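Local coordinates for N-carbamoylsarcosine amidase related protein (Thermoplasma acidophilum, PDB 3EEF) that binds zinc and is probably an N-carbamoylsarcosine amidase of the isochorismatase-like cysteine hydrolase family, at residues T37-R40 / V46-N49. Sequence-based numbering, arbitrary orientation.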
loop_
_atom_site.group_PDB
_atom_site.type_symbol
_atom_site.label_atom_id
_atom_site.label_comp_id
_atom_site.label_asym_id
_atom_site.label_seq_id
_atom_site.Cartn_x
_atom_site.Cartn_y
_atom_site.Cartn_z
ATOM N N THR A 37 -9.557 -16.134 25.697
ATOM C CA THR A 37 -8.298 -16.866 25.852
ATOM C C THR A 37 -7.093 -16.013 25.385
ATOM O O THR A 37 -6.031 -16.012 26.007
ATOM C CB THR A 37 -8.298 -18.179 25.052
ATOM O OG1 THR A 37 -8.137 -17.872 23.671
ATOM C CG2 THR A 37 -9.601 -18.958 25.226
ATOM N N PHE A 38 -7.263 -15.280 24.292
ATOM C CA PHE A 38 -6.185 -14.407 23.796
ATOM C C PHE A 38 -5.825 -13.332 24.815
ATOM O O PHE A 38 -4.639 -13.048 25.053
ATOM C CB PHE A 38 -6.556 -13.760 22.454
ATOM C CG PHE A 38 -6.018 -14.492 21.286
ATOM C CD1 PHE A 38 -6.571 -15.696 20.899
ATOM C CD2 PHE A 38 -4.934 -13.995 20.573
ATOM C CE1 PHE A 38 -6.044 -16.400 19.809
ATOM C CE2 PHE A 38 -4.419 -14.694 19.491
ATOM C CZ PHE A 38 -4.973 -15.895 19.114
ATOM N N ARG A 39 -6.865 -12.727 25.390
ATOM C CA ARG A 39 -6.698 -11.720 26.438
ATOM C C ARG A 39 -6.007 -12.322 27.655
ATOM O O ARG A 39 -5.012 -11.791 28.123
ATOM C CB ARG A 39 -8.049 -11.158 26.874
ATOM C CG ARG A 39 -8.710 -10.213 25.875
ATOM C CD ARG A 39 -9.688 -9.308 26.598
ATOM N NE ARG A 39 -10.629 -8.664 25.686
ATOM C CZ ARG A 39 -11.938 -8.915 25.611
ATOM N NH1 ARG A 39 -12.526 -9.812 26.410
ATOM N NH2 ARG A 39 -12.682 -8.247 24.732
ATOM N N ARG A 40 -6.541 -13.438 28.152
ATOM C CA ARG A 40 -6.000 -14.089 29.338
ATOM C C ARG A 40 -4.538 -14.475 29.096
ATOM O O ARG A 40 -3.764 -14.623 30.035
ATOM C CB ARG A 40 -6.850 -15.311 29.743
ATOM N N VAL A 46 -7.392 -7.486 17.884
ATOM C CA VAL A 46 -7.679 -6.357 17.027
ATOM C C VAL A 46 -9.049 -6.486 16.361
ATOM O O VAL A 46 -9.285 -7.408 15.601
ATOM C CB VAL A 46 -6.618 -6.252 15.907
ATOM C CG1 VAL A 46 -6.910 -5.030 15.026
ATOM C CG2 VAL A 46 -5.190 -6.215 16.513
ATOM N N TYR A 47 -9.929 -5.540 16.642
ATOM C CA TYR A 47 -11.215 -5.491 16.002
ATOM C C TYR A 47 -11.077 -4.630 14.769
ATOM O O TYR A 47 -10.556 -3.526 14.843
ATOM C CB TYR A 47 -12.276 -4.883 16.930
ATOM C CG TYR A 47 -12.604 -5.688 18.187
ATOM C CD1 TYR A 47 -13.762 -6.461 18.265
ATOM C CD2 TYR A 47 -11.770 -5.657 19.296
ATOM C CE1 TYR A 47 -14.068 -7.173 19.422
ATOM C CE2 TYR A 47 -12.066 -6.381 20.451
ATOM C CZ TYR A 47 -13.213 -7.131 20.511
ATOM O OH TYR A 47 -13.502 -7.831 21.670
ATOM N N VAL A 48 -11.558 -5.148 13.637
ATOM C CA VAL A 48 -11.589 -4.411 12.394
ATOM C C VAL A 48 -13.066 -4.334 11.933
ATOM O O VAL A 48 -13.636 -5.336 11.564
ATOM C CB VAL A 48 -10.643 -5.039 11.320
ATOM C CG1 VAL A 48 -9.210 -4.870 11.696
ATOM C CG2 VAL A 48 -10.883 -6.513 11.178
ATOM N N ASN A 49 -13.648 -3.129 11.952
ATOM C CA ASN A 49 -15.081 -2.893 11.721
ATOM C C ASN A 49 -15.361 -1.927 10.603
ATOM O O ASN A 49 -14.815 -0.816 10.566
ATOM C CB ASN A 49 -15.689 -2.298 12.976
ATOM C CG ASN A 49 -15.327 -3.081 14.189
ATOM O OD1 ASN A 49 -15.516 -4.296 14.214
ATOM N ND2 ASN A 49 -14.770 -2.419 15.191
#
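The Arg39 guanidinium comes up to the hydroxyl end of the Tyr47 ring, almost level with it: NH2 of Arg39 lies 3.2 Å from OH of Tyr47, while from the guanidinium's side the hydroxyl is met on a slant, neither over a face nor at an edge. The two planes are 27° apart, yet the groups meet only through NH2 and OH and do not stack. Arg39 has CG anti to its carbonyl carbon (chi1 -73°), and the chain then runs extended from CG to NE, carrying the guanidinium from the helix across to the phenol; the two side chains cross at about a right angle. The contact bridges the end of helix 22-40 and strand 45-50, consecutive elements of the parallel-sheet alpha/beta fold of the isochorismatase-like hydrolases, joined by residues 41-44. In that sheet the backbone of Tyr47 hydrogen-bonds to strand 86-90, and its side chain touches Val7 of strand 3-8. The stronger polar partner of Arg39 is Asp85, whose OD2 forms a salt bridge with NH2, so the nitrogen beside the phenol also serves a carboxylate, while Tyr47 OH makes a weak hydrogen bond to the carbonyl oxygen of Ile79.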